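Local coordinates for D-galactonate dehydratase family member RspA (Pantoea ananatis, PDB 3T6C), which dehydrates D-gluconate to 2-dehydro-3-deoxy-D-gluconate with low activity in vitro, using one magnesium ion per subunit, at residues A[26-31]-A[50-55]; A[89-94]-A[116-121]; A[262-267]-A[289-294]. All blocks are in the same frame, centred on the assembly; numbering follows the deposited sequence. Where two conformers were deposited one is given.

Contact 1: A[26-31]-A[50-55]; sequences NLFITN and ETNEPG
The side-chain oxygen OD1 of Asn52 accepts the backbone N-H of Phe28 at 2.9 Å from Phe28 N, and the CA of Leu27 lies against the same oxygen. The bond is fairly straight at hydrogen (162°), yet the donor stands 49° out of the carbonyl plane of the amide, so it is not directed at a lone pair. The first torsion of Asn52 sets CG between its own backbone N and carbonyl carbon, which turns the amide back over the Phe28 ring. Amide and ring planes are only 20° apart and stack, and Asn52 CB makes a CH-pi contact 3.9 Å from the ring centroid of Phe28, over the face but offset toward the rim. In the other direction Asn52 N gives a weak bond to Phe28 O.

Farther along, the strands 29-37 and 44-51 pair as an antiparallel hairpin in the N-terminal domain, interrupted here by a classic beta bulge: Thr30 and Asn31 both face Glu50. Glu50 O receives Thr30 N at 2.9 Å, and Asn31 O receives Glu50 N at the same length, while Ile29 and Thr51 form a non-hydrogen-bonded pair. A water bridges Thr30 OG1 and Thr51 O, and the methyl CG2 of Thr30 packs on the backbone of Thr51 and Asn52.

Where the second strand ends, Thr51 OG1 accepts Glu53 N at 3.1 Å in an ST turn, and the same hydroxyl is also hydrogen-bonded to Leu56 O. Leu27 reaches this turn with CD2, which lies 3.7 Å from Glu53 CB. The CB of Ile29 points away from the partner strand, and its side chain packs on the loop residues Ile84 and Pro88 and on helix 108-129.

Contact 2: A[89-94]-A[116-121]; sequences ARIEDI and GIDMAL
A water joins Ile91 and Asp118 across an otherwise apolar helix contact that has no direct hydrogen bond. It donates to the backbone Ile91 O at 3.1 Å and to Asp118 OD1 at 2.8 Å. Ile91 O belongs to the first turn of its helix. Asp118 OD1 has a second partner in the hydroxyl of Thr329, on helix 328-340, so this carboxylate is shared between the water and another part of the chain. Its CG lies opposite the backbone N (chi1 -177°), which carries the carboxylate out toward helix 91-100; there OD1 also meets the methyl CG2 of Ile91 at 3.4 Å, the two side chains roughly perpendicular.

Segment 89-94 runs into the start of helix 91-100, and 116-121 lies within helix 108-129, both in the N-terminal domain of the enolase superfamily, where helices pack against a three-stranded antiparallel sheet. Arg90 occupies the N-cap position and is the centre of an inverse gamma turn that leads into helix 91-100; its guanidinium forms a salt bridge with Asp143 of a second subunit.

Leu121 meets both isoleucines of the facing helix. Its CB lies 4.0 Å from Ile91 CG1, the two side chains running antiparallel alongside one another, so that Ile91 CD1 ends against the backbone carbonyl of Leu121, 3.7 Å from its O. The CD1 branch of Leu121 instead turns to Ile94, meeting CG2 at 3.7 Å and CD1 at 3.8 Å. A looser approach of Ile94 CG2 to Ile117 CG2 is doubtful, since Ile117 has two conformers. Ile117 and Leu121 continue onto Ile49 of strand 44-51, while Ile94 rests on Leu83 of helix 68-83.

Contact 3: A[262-267]-A[289-294]; sequences ALEPYQ and QSSTPI
The backbones come closest at Glu264 and Thr292, with CA atoms 5.5 Å apart, where a 3-10 turn (264-266) faces an irregular segment. Both belong to the C-terminal barrel domain of the enolase superfamily: 262-267 links helix 253-262 to strand 270-272. Segment 289-294 likewise links helix 283-289 to strand 294-296, so the contact ties two successive helix-to-strand loops of the barrel.

Glu264 carries it. Its CG sits opposite the carbonyl carbon (chi1 -79°) and the chain then runs extended (chi2 175°), which takes the carboxylate across to the other loop. There OE2 is gripped by two donors from consecutive residues. The hydroxyl Ser290 OG donates at 2.8 Å to the anti lone pair of Glu264 OE2, on the side away from OE1; the backbone Ser291 N donates at 2.9 Å from above the carboxylate plane, 58° out of it. Two donors in different directions should fix the rotation of the carboxylate and probably favour its charged form. Ser290 OG is itself held as an acceptor by Thr292 N at 3.1 Å, an ST turn that positions the hydroxyl for Glu264.

One neighbouring subunit adds to the contact: its Lys261 is hydrogen-bonded to Ser291 OG and makes a long, weak ion pair with Glu264 OE1. Gln289 of that subunit donates to Ser290 O.

At the other end of the contact, Thr292 OG1 is hydrogen-bonded to Ala260 O, in helix 253-262, and lies against the aliphatic part of Glu264, 3.3 Å from CG. A water completes this edge, donating to Leu263 O at 2.9 Å and to Thr292 OG1 at 3.0 Å.

Contacts 1 and 2 share the N-terminal domain and touch, Ile29 CD1 lying 4.1 Å from Leu121 CD2, with centres 14 Å apart. The hairpin of contact 1 lies at the surface and relies on backbone bonds and an asparagine amide, whereas the helix pair of contact 2 is buried and mainly apolar, bridged by a water. Contact 3 belongs to the barrel domain, on the opposite side of the chain's centre and about 22 Å from contact 2 at the nearest atoms. Also buried, it is chiefly polar, its carboxylate bonded to a loop at a subunit interface. Subunits also meet around contact 2, while contact 1 touches no other chain of the assembly.

Contact 1: A[26-31]-A[50-55]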
ATOM      1  N   ASN A  26      19.086  12.134 -47.635  1.00 53.89           N
ATOM      2  CA  ASN A  26      18.535  12.470 -48.947  1.00 52.80           C
ATOM      3  C   ASN A  26      17.674  13.744 -48.929  1.00 39.47           C
ATOM      4  O   ASN A  26      18.082  14.761 -49.487  1.00 44.57           O
ATOM      5  CB  ASN A  26      17.753  11.291 -49.530  1.00 64.84           C
ATOM      6  CG  ASN A  26      17.327  11.522 -50.973  1.00 73.79           C
ATOM      7  OD1 ASN A  26      17.458  12.630 -51.502  1.00 73.89           O
ATOM      8  ND2 ASN A  26      16.804  10.473 -51.613  1.00 77.83           N
ATOM      9  N   LEU A  27      16.493  13.707 -48.305  1.00 22.98           N
ATOM     10  CA  LEU A  27      15.740  14.956 -48.107  1.00 17.12           C
ATOM     11  C   LEU A  27      16.351  15.715 -46.954  1.00 12.22           C
ATOM     12  O   LEU A  27      16.933  15.131 -46.036  1.00 14.38           O
ATOM     13  CB  LEU A  27      14.283  14.684 -47.702  1.00 14.92           C
ATOM     14  CG  LEU A  27      13.435  13.956 -48.730  1.00 19.47           C
ATOM     15  CD1 LEU A  27      12.096  13.500 -48.143  1.00 18.30           C
ATOM     16  CD2 LEU A  27      13.209  14.858 -49.935  1.00 17.51           C
ATOM     17  N   PHE A  28      16.183  17.025 -46.982  1.00 11.30           N
ATOM     18  CA  PHE A  28      16.525  17.881 -45.845  1.00 10.98           C
ATOM     19  C   PHE A  28      15.548  19.043 -45.781  1.00 10.26           C
ATOM     20  O   PHE A  28      14.891  19.368 -46.788  1.00 10.79           O
ATOM     21  CB  PHE A  28      17.989  18.393 -45.895  1.00 11.18           C
ATOM     22  CG  PHE A  28      18.332  19.154 -47.113  1.00 14.34           C
ATOM     23  CD1 PHE A  28      18.854  18.509 -48.228  1.00 15.87           C
ATOM     24  CD2 PHE A  28      18.185  20.533 -47.147  1.00 12.69           C
ATOM     25  CE1 PHE A  28      19.183  19.227 -49.376  1.00 19.73           C
ATOM     26  CE2 PHE A  28      18.545  21.246 -48.298  1.00 15.68           C
ATOM     27  CZ  PHE A  28      19.026  20.602 -49.384  1.00 15.16           C
ATOM     28  N   ILE A  29      15.349  19.570 -44.571  1.00 10.81           N
ATOM     29  CA  ILE A  29      14.381  20.646 -44.342  1.00  9.08           C
ATOM     30  C   ILE A  29      14.988  21.982 -44.794  1.00 10.72           C
ATOM     31  O   ILE A  29      16.149  22.318 -44.502  1.00 11.92           O
ATOM     32  CB  ILE A  29      14.073  20.712 -42.830  1.00  8.37           C
ATOM     33  CG1 ILE A  29      13.339  19.404 -42.426  1.00 10.51           C
ATOM     34  CG2 ILE A  29      13.265  21.955 -42.515  1.00 11.15           C
ATOM     35  CD1 ILE A  29      13.113  19.279 -40.910  1.00 12.23           C
ATOM     36  N   THR A  30      14.258  22.662 -45.685  1.00 10.60           N
ATOM     37  CA  THR A  30      14.717  23.951 -46.170  1.00 10.14           C
ATOM     38  C   THR A  30      14.078  25.208 -45.583  1.00 11.44           C
ATOM     39  O   THR A  30      14.691  26.292 -45.616  1.00 14.41           O
ATOM     40  CB  THR A  30      14.528  24.005 -47.680  1.00 11.91           C
ATOM     41  OG1 THR A  30      13.143  23.822 -48.010  1.00 12.81           O
ATOM     42  CG2 THR A  30      15.370  22.922 -48.370  1.00 13.87           C
ATOM     43  N   ASN A  31      12.873  25.053 -45.047  1.00 12.30           N
ATOM     44  CA  ASN A  31      12.144  26.212 -44.507  1.00 11.19           C
ATOM     45  C   ASN A  31      11.105  25.703 -43.545  1.00 11.45           C
ATOM     46  O   ASN A  31      10.560  24.662 -43.793  1.00 12.91           O
ATOM     47  CB  ASN A  31      11.461  26.981 -45.678  1.00 12.19           C
ATOM     48  CG  ASN A  31      10.983  28.377 -45.266  1.00 25.29           C
ATOM     49  OD1 ASN A  31      11.790  29.312 -45.170  1.00 36.09           O
ATOM     50  ND2 ASN A  31       9.678  28.538 -45.053  1.00 29.72           N
ATOM     51  N   GLU A  50       8.985  22.857 -45.434  1.00 10.45           N
ATOM     52  CA  GLU A  50       9.400  22.598 -46.818  1.00 11.09           C
ATOM     53  C   GLU A  50      10.667  21.778 -46.849  1.00 12.16           C
ATOM     54  O   GLU A  50      11.511  21.865 -45.958  1.00 11.84           O
ATOM     55  CB  GLU A  50       9.605  23.895 -47.596  1.00 15.81           C
ATOM     56  CG  GLU A  50       8.325  24.650 -47.676  1.00 22.13           C
ATOM     57  CD  GLU A  50       8.312  25.697 -48.747  1.00 39.83           C
ATOM     58  OE1 GLU A  50       9.393  26.219 -49.117  1.00 46.21           O
ATOM     59  OE2 GLU A  50       7.208  25.981 -49.229  1.00 40.07           O
ATOM     60  N   THR A  51      10.764  20.923 -47.869  1.00 12.93           N
ATOM     61  CA  THR A  51      11.997  20.160 -48.121  1.00 13.01           C
ATOM     62  C   THR A  51      12.659  20.580 -49.436  1.00 13.79           C
ATOM     63  O   THR A  51      12.171  21.454 -50.178  1.00 16.53           O
ATOM     64  CB  THR A  51      11.744  18.678 -48.186  1.00 13.36           C
ATOM     65  OG1 THR A  51      11.072  18.347 -49.421  1.00 14.50           O
ATOM     66  CG2 THR A  51      10.837  18.230 -47.020  1.00 14.25           C
ATOM     67  N   ASN A  52      13.749  19.908 -49.749  1.00 11.00           N
ATOM     68  CA  ASN A  52      14.444  20.187 -50.999  1.00 12.53           C
ATOM     69  C   ASN A  52      13.798  19.550 -52.206  1.00 15.32           C
ATOM     70  O   ASN A  52      14.218  19.827 -53.339  1.00 20.88           O
ATOM     71  CB  ASN A  52      15.899  19.734 -50.916  1.00 12.95           C
ATOM     72  CG  ASN A  52      16.011  18.278 -50.593  1.00 14.26           C
ATOM     73  OD1 ASN A  52      15.346  17.787 -49.678  1.00 14.28           O
ATOM     74  ND2 ASN A  52      16.829  17.553 -51.354  1.00 18.81           N
ATOM     75  N   GLU A  53      12.784  18.720 -51.995  1.00 15.15           N
ATOM     76  CA  GLU A  53      12.115  18.075 -53.134  1.00 18.20           C
ATOM     77  C   GLU A  53      10.957  18.954 -53.525  1.00 22.91           C
ATOM     78  O   GLU A  53      10.069  19.194 -52.716  1.00 19.00           O
ATOM     79  CB  GLU A  53      11.627  16.677 -52.760  1.00 16.62           C
ATOM     80  CG  GLU A  53      10.727  16.095 -53.818  1.00 24.87           C
ATOM     81  CD  GLU A  53      10.511  14.587 -53.693  1.00 45.74           C
ATOM     82  OE1 GLU A  53      11.451  13.862 -53.283  1.00 53.39           O
ATOM     83  OE2 GLU A  53       9.387  14.129 -54.023  1.00 51.04           O
ATOM     84  N   PRO A  54      10.972  19.459 -54.769  1.00 29.37           N
ATOM     85  CA  PRO A  54       9.887  20.354 -55.167  1.00 31.20           C
ATOM     86  C   PRO A  54       8.535  19.702 -54.930  1.00 25.30           C
ATOM     87  O   PRO A  54       8.265  18.551 -55.293  1.00 29.02           O
ATOM     88  CB  PRO A  54      10.121  20.569 -56.666  1.00 31.84           C
ATOM     89  CG  PRO A  54      11.583  20.216 -56.884  1.00 34.45           C
ATOM     90  CD  PRO A  54      11.913  19.163 -55.867  1.00 32.79           C
ATOM     91  N   GLY A  55       7.684  20.470 -54.289  1.00 26.05           N
ATOM     92  CA  GLY A  55       6.335  20.053 -54.018  1.00 24.75           C
ATOM     93  C   GLY A  55       6.096  19.151 -52.821  1.00 25.08           C
ATOM     94  O   GLY A  55       4.942  18.889 -52.522  1.00 31.89           O
TER
HETATM   95  O   HOH W   1      12.746  24.487 -50.695  1.00 30.80           O

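Contact 2: A[89-94]-A[116-121]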
ATOM      1  N   ALA A  89      13.458  12.537 -41.962  1.00  9.59           N
ATOM      2  CA  ALA A  89      13.169  11.114 -41.695  1.00 11.29           C
ATOM      3  C   ALA A  89      13.336  10.779 -40.202  1.00 10.78           C
ATOM      4  O   ALA A  89      12.700   9.826 -39.726  1.00 10.46           O
ATOM      5  CB  ALA A  89      14.113  10.226 -42.503  1.00 11.53           C
ATOM      6  N   ARG A  90      14.156  11.540 -39.460  1.00 10.24           N
ATOM      7  CA  ARG A  90      14.385  11.058 -38.124  1.00  8.95           C
ATOM      8  C   ARG A  90      13.379  11.821 -37.265  1.00 11.93           C
ATOM      9  O   ARG A  90      13.719  12.663 -36.390  1.00 10.93           O
ATOM     10  CB  ARG A  90      15.805  11.513 -37.748  1.00  8.68           C
ATOM     11  CG  ARG A  90      16.867  10.784 -38.625  1.00 11.60           C
ATOM     12  CD  ARG A  90      18.296  10.917 -38.048  1.00 10.44           C
ATOM     13  NE  ARG A  90      19.225  10.210 -38.977  1.00 11.80           N
ATOM     14  CZ  ARG A  90      20.330   9.548 -38.594  1.00 13.87           C
ATOM     15  NH1 ARG A  90      20.690   9.520 -37.312  1.00 12.95           N
ATOM     16  NH2 ARG A  90      21.095   8.963 -39.520  1.00 15.59           N
ATOM     17  N   ILE A  91      12.198  11.239 -37.210  1.00  9.28           N
ATOM     18  CA  ILE A  91      11.043  11.906 -36.538  1.00  8.08           C
ATOM     19  C   ILE A  91      11.276  11.815 -35.038  1.00 10.94           C
ATOM     20  O   ILE A  91      11.164  12.810 -34.338  1.00 10.79           O
ATOM     21  CB  ILE A  91       9.681  11.280 -36.917  1.00  8.55           C
ATOM     22  CG1 ILE A  91       9.446  11.406 -38.440  1.00  8.39           C
ATOM     23  CG2 ILE A  91       8.566  11.954 -36.081  1.00 10.56           C
ATOM     24  CD1 ILE A  91       8.059  10.885 -38.901  1.00 10.73           C
ATOM     25  N   GLU A  92      11.615  10.625 -34.538  1.00 10.21           N
ATOM     26  CA  GLU A  92      11.784  10.475 -33.099  1.00 10.35           C
ATOM     27  C   GLU A  92      12.986  11.257 -32.578  1.00  9.39           C
ATOM     28  O   GLU A  92      12.908  11.846 -31.506  1.00 11.11           O
ATOM     29  CB  GLU A  92      11.994   8.991 -32.795  1.00 12.94           C
ATOM     30  CG  GLU A  92      12.036   8.693 -31.306  1.00 11.55           C
ATOM     31  CD  GLU A  92      10.676   8.735 -30.637  1.00 18.36           C
ATOM     32  OE1 GLU A  92       9.697   8.191 -31.190  1.00 16.64           O
ATOM     33  OE2 GLU A  92      10.617   9.281 -29.525  1.00 23.66           O
ATOM     34  N   ASP A  93      14.093  11.258 -33.330  1.00  8.44           N
ATOM     35  CA  ASP A  93      15.306  11.945 -32.874  1.00  8.67           C
ATOM     36  C   ASP A  93      15.002  13.440 -32.864  1.00 10.25           C
ATOM     37  O   ASP A  93      15.437  14.141 -31.946  1.00 11.15           O
ATOM     38  CB  ASP A  93      16.478  11.661 -33.831  1.00  9.16           C
ATOM     39  CG  ASP A  93      17.761  12.319 -33.367  1.00 13.20           C
ATOM     40  OD1 ASP A  93      18.358  11.840 -32.383  1.00 13.81           O
ATOM     41  OD2 ASP A  93      18.220  13.299 -34.006  1.00 14.38           O
ATOM     42  N   ILE A  94      14.268  13.948 -33.866  1.00  8.77           N
ATOM     43  CA  ILE A  94      13.878  15.348 -33.856  1.00  7.02           C
ATOM     44  C   ILE A  94      12.906  15.656 -32.700  1.00  8.95           C
ATOM     45  O   ILE A  94      13.054  16.670 -32.020  1.00  9.79           O
ATOM     46  CB  ILE A  94      13.285  15.765 -35.219  1.00  7.38           C
ATOM     47  CG1 ILE A  94      14.405  15.769 -36.287  1.00  9.43           C
ATOM     48  CG2 ILE A  94      12.557  17.149 -35.112  1.00  8.11           C
ATOM     49  CD1 ILE A  94      13.819  15.950 -37.695  1.00 10.08           C
ATOM     50  N   GLY A 116       3.418  21.078 -33.989  1.00  8.83           N
ATOM     51  CA  GLY A 116       3.313  21.576 -35.343  1.00  9.10           C
ATOM     52  C   GLY A 116       4.430  20.951 -36.181  1.00 11.13           C
ATOM     53  O   GLY A 116       4.200  20.524 -37.337  1.00 10.64           O
ATOM     54  N   ILE A 117       5.621  20.877 -35.585  0.56  9.05           N
ATOM     55  CA  ILE A 117       6.775  20.237 -36.222  0.56 10.39           C
ATOM     56  C   ILE A 117       6.539  18.754 -36.434  0.56 11.35           C
ATOM     57  O   ILE A 117       6.687  18.248 -37.538  0.56  9.26           O
ATOM     58  CB  ILE A 117       8.055  20.431 -35.374  0.56  9.87           C
ATOM     59  CG1 ILE A 117       8.431  21.924 -35.278  0.56 12.40           C
ATOM     60  CG2 ILE A 117       9.209  19.647 -35.964  0.56 11.99           C
ATOM     61  CD1 ILE A 117       8.321  22.663 -36.572  0.56 10.93           C
ATOM     62  N   ASP A 118       6.162  18.063 -35.362  1.00 10.15           N
ATOM     63  CA  ASP A 118       6.018  16.609 -35.392  1.00 11.19           C
ATOM     64  C   ASP A 118       4.970  16.127 -36.417  1.00 10.12           C
ATOM     65  O   ASP A 118       5.221  15.200 -37.194  1.00 11.24           O
ATOM     66  CB  ASP A 118       5.674  16.085 -33.997  1.00 10.17           C
ATOM     67  CG  ASP A 118       5.578  14.576 -33.961  1.00 10.94           C
ATOM     68  OD1 ASP A 118       6.663  13.901 -33.994  1.00 12.42           O
ATOM     69  OD2 ASP A 118       4.424  14.080 -33.900  1.00 12.00           O
ATOM     70  N   MET A 119       3.796  16.762 -36.414  1.00 10.73           N
ATOM     71  CA  MET A 119       2.742  16.366 -37.374  1.00  7.08           C
ATOM     72  C   MET A 119       3.258  16.576 -38.807  1.00  8.87           C
ATOM     73  O   MET A 119       3.009  15.746 -39.701  1.00 11.26           O
ATOM     74  CB  MET A 119       1.430  17.156 -37.139  1.00  8.48           C
ATOM     75  CG  MET A 119       0.737  16.809 -35.871  1.00 11.02           C
ATOM     76  SD  MET A 119      -0.897  17.548 -35.967  1.00 12.39           S
ATOM     77  CE  MET A 119      -1.445  17.268 -34.278  1.00 13.09           C
ATOM     78  N   ALA A 120       3.944  17.706 -39.057  1.00  8.72           N
ATOM     79  CA  ALA A 120       4.449  17.970 -40.410  1.00  8.75           C
ATOM     80  C   ALA A 120       5.483  16.936 -40.809  1.00  9.88           C
ATOM     81  O   ALA A 120       5.555  16.544 -41.982  1.00 10.76           O
ATOM     82  CB  ALA A 120       5.049  19.351 -40.482  1.00 11.43           C
ATOM     83  N   LEU A 121       6.280  16.463 -39.874  1.00 11.18           N
ATOM     84  CA  LEU A 121       7.245  15.417 -40.236  1.00  7.35           C
ATOM     85  C   LEU A 121       6.564  14.078 -40.537  1.00  8.28           C
ATOM     86  O   LEU A 121       7.004  13.379 -41.474  1.00  9.11           O
ATOM     87  CB  LEU A 121       8.280  15.219 -39.108  1.00  8.01           C
ATOM     88  CG  LEU A 121       9.147  16.445 -38.906  1.00  8.81           C
ATOM     89  CD1 LEU A 121      10.051  16.275 -37.685  1.00 12.55           C
ATOM     90  CD2 LEU A 121      10.016  16.755 -40.153  1.00 11.06           C
TER
HETATM   91  O   HOH W   2       9.112  15.116 -34.388  1.00 12.88           O

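Contact 3: A[262-267]-A[289-294]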
ATOM      1  N   ALA A 262     -24.589   9.795  -8.840  1.00  8.33           N
ATOM      2  CA  ALA A 262     -25.981  10.158  -9.165  1.00  8.03           C
ATOM      3  C   ALA A 262     -26.338   9.932 -10.593  1.00 12.43           C
ATOM      4  O   ALA A 262     -27.518   9.762 -10.916  1.00 13.70           O
ATOM      5  CB  ALA A 262     -26.239  11.626  -8.791  1.00  9.74           C
ATOM      6  N   LEU A 263     -25.326   9.904 -11.449  1.00  9.94           N
ATOM      7  CA  LEU A 263     -25.576   9.653 -12.887  1.00  8.80           C
ATOM      8  C   LEU A 263     -25.612   8.175 -13.264  1.00  9.44           C
ATOM      9  O   LEU A 263     -25.952   7.851 -14.390  1.00 11.13           O
ATOM     10  CB  LEU A 263     -24.475  10.370 -13.686  1.00  8.77           C
ATOM     11  CG  LEU A 263     -24.651  11.899 -13.706  1.00  9.53           C
ATOM     12  CD1 LEU A 263     -23.439  12.578 -14.324  1.00 10.92           C
ATOM     13  CD2 LEU A 263     -25.906  12.295 -14.516  1.00 13.28           C
ATOM     14  N   GLU A 264     -25.212   7.301 -12.364  1.00  9.94           N
ATOM     15  CA  GLU A 264     -25.139   5.864 -12.673  1.00  9.07           C
ATOM     16  C   GLU A 264     -26.445   5.296 -13.272  1.00 11.91           C
ATOM     17  O   GLU A 264     -26.363   4.563 -14.236  1.00 13.65           O
ATOM     18  CB  GLU A 264     -24.735   5.093 -11.392  1.00 12.62           C
ATOM     19  CG  GLU A 264     -23.253   5.207 -11.163  1.00 10.37           C
ATOM     20  CD  GLU A 264     -22.759   4.589  -9.882  1.00 13.80           C
ATOM     21  OE1 GLU A 264     -23.483   3.753  -9.262  1.00 18.54           O
ATOM     22  OE2 GLU A 264     -21.617   4.909  -9.488  1.00 13.68           O
ATOM     23  N   PRO A 265     -27.640   5.675 -12.755  1.00 12.86           N
ATOM     24  CA  PRO A 265     -28.854   5.069 -13.347  1.00 13.66           C
ATOM     25  C   PRO A 265     -29.059   5.469 -14.819  1.00 16.77           C
ATOM     26  O   PRO A 265     -29.902   4.843 -15.468  1.00 19.31           O
ATOM     27  CB  PRO A 265     -29.999   5.703 -12.552  1.00 15.87           C
ATOM     28  CG  PRO A 265     -29.368   6.230 -11.277  1.00 19.74           C
ATOM     29  CD  PRO A 265     -27.928   6.521 -11.586  1.00 14.98           C
ATOM     30  N   TYR A 266     -28.407   6.520 -15.291  1.00 11.67           N
ATOM     31  CA  TYR A 266     -28.634   7.012 -16.655  1.00  7.42           C
ATOM     32  C   TYR A 266     -27.579   6.492 -17.629  1.00 12.43           C
ATOM     33  O   TYR A 266     -27.709   6.693 -18.823  1.00 13.59           O
ATOM     34  CB  TYR A 266     -28.702   8.564 -16.658  1.00  9.20           C
ATOM     35  CG  TYR A 266     -29.638   8.999 -15.550  1.00 11.82           C
ATOM     36  CD1 TYR A 266     -30.989   8.594 -15.554  1.00 14.83           C
ATOM     37  CD2 TYR A 266     -29.162   9.717 -14.480  1.00 11.95           C
ATOM     38  CE1 TYR A 266     -31.846   8.965 -14.491  1.00 17.23           C
ATOM     39  CE2 TYR A 266     -30.019  10.088 -13.437  1.00 14.22           C
ATOM     40  CZ  TYR A 266     -31.335   9.684 -13.448  1.00 17.74           C
ATOM     41  OH  TYR A 266     -32.135  10.072 -12.399  1.00 21.49           O
ATOM     42  N   GLN A 267     -26.595   5.749 -17.123  1.00 11.06           N
ATOM     43  CA  GLN A 267     -25.625   5.007 -17.949  1.00 11.26           C
ATOM     44  C   GLN A 267     -25.009   5.891 -19.036  1.00 11.47           C
ATOM     45  O   GLN A 267     -25.119   5.640 -20.242  1.00 11.46           O
ATOM     46  CB  GLN A 267     -26.241   3.734 -18.522  1.00 12.28           C
ATOM     47  CG  GLN A 267     -26.509   2.710 -17.418  1.00 15.74           C
ATOM     48  CD  GLN A 267     -27.281   1.541 -17.953  1.00 20.15           C
ATOM     49  OE1 GLN A 267     -26.694   0.592 -18.477  1.00 18.49           O
ATOM     50  NE2 GLN A 267     -28.602   1.623 -17.882  1.00 21.76           N
ATOM     51  N   GLN A 289     -15.815   4.388  -5.548  1.00  8.33           N
ATOM     52  CA  GLN A 289     -17.270   4.613  -5.330  1.00  7.36           C
ATOM     53  C   GLN A 289     -18.140   4.445  -6.554  1.00  8.51           C
ATOM     54  O   GLN A 289     -19.294   3.997  -6.417  1.00 14.83           O
ATOM     55  CB  GLN A 289     -17.562   5.917  -4.595  1.00  8.38           C
ATOM     56  CG  GLN A 289     -16.899   5.939  -3.226  1.00  8.39           C
ATOM     57  CD  GLN A 289     -17.408   7.091  -2.379  1.00 10.71           C
ATOM     58  OE1 GLN A 289     -18.567   7.536  -2.520  1.00 11.10           O
ATOM     59  NE2 GLN A 289     -16.554   7.572  -1.471  1.00  9.00           N
ATOM     60  N   SER A 290     -17.741   5.038  -7.677  1.00  7.92           N
ATOM     61  CA  SER A 290     -18.631   5.171  -8.855  1.00  7.94           C
ATOM     62  C   SER A 290     -18.247   4.269 -10.015  1.00  9.91           C
ATOM     63  O   SER A 290     -17.058   4.035 -10.272  1.00  9.93           O
ATOM     64  CB  SER A 290     -18.618   6.603  -9.367  1.00 10.54           C
ATOM     65  OG  SER A 290     -19.601   6.697 -10.405  1.00 12.58           O
ATOM     66  N   SER A 291     -19.268   3.741 -10.702  1.00  7.86           N
ATOM     67  CA  SER A 291     -19.107   2.988 -11.956  1.00  8.03           C
ATOM     68  C   SER A 291     -19.462   3.802 -13.224  1.00 10.08           C
ATOM     69  O   SER A 291     -19.552   3.220 -14.308  1.00 11.25           O
ATOM     70  CB  SER A 291     -19.858   1.666 -11.847  1.00 11.39           C
ATOM     71  OG  SER A 291     -21.196   1.944 -11.455  1.00 13.93           O
ATOM     72  N   THR A 292     -19.737   5.110 -13.099  1.00  8.45           N
ATOM     73  CA  THR A 292     -19.930   5.927 -14.306  1.00  7.35           C
ATOM     74  C   THR A 292     -18.578   6.059 -15.025  1.00  8.72           C
ATOM     75  O   THR A 292     -17.572   6.373 -14.398  1.00  9.78           O
ATOM     76  CB  THR A 292     -20.424   7.312 -13.887  1.00  9.76           C
ATOM     77  OG1 THR A 292     -21.800   7.192 -13.418  1.00 11.17           O
ATOM     78  CG2 THR A 292     -20.292   8.359 -15.022  1.00 10.68           C
ATOM     79  N   PRO A 293     -18.523   5.787 -16.336  1.00  7.63           N
ATOM     80  CA  PRO A 293     -17.213   5.917 -16.982  1.00  7.11           C
ATOM     81  C   PRO A 293     -16.672   7.342 -16.963  1.00  9.36           C
ATOM     82  O   PRO A 293     -17.484   8.295 -17.051  1.00  8.31           O
ATOM     83  CB  PRO A 293     -17.493   5.449 -18.432  1.00  9.33           C
ATOM     84  CG  PRO A 293     -18.760   4.591 -18.333  1.00  8.09           C
ATOM     85  CD  PRO A 293     -19.561   5.280 -17.259  1.00  8.29           C
ATOM     86  N   ILE A 294     -15.350   7.484 -16.863  1.00  6.86           N
ATOM     87  CA  ILE A 294     -14.724   8.789 -16.662  1.00  5.61           C
ATOM     88  C   ILE A 294     -13.764   9.096 -17.811  1.00  7.39           C
ATOM     89  O   ILE A 294     -12.954   8.268 -18.179  1.00  9.15           O
ATOM     90  CB  ILE A 294     -13.924   8.818 -15.327  1.00  7.25           C
ATOM     91  CG1 ILE A 294     -14.885   8.629 -14.126  1.00  8.48           C
ATOM     92  CG2 ILE A 294     -13.156  10.143 -15.141  1.00  8.06           C
ATOM     93  CD1 ILE A 294     -15.974   9.691 -13.994  1.00  9.91           C
TER
HETATM   94  O   HOH W   3     -23.602   6.952 -15.768  1.00 12.83           O
HETATM   95  O   HOH W   4     -22.225   3.762  -6.695  1.00 22.40           O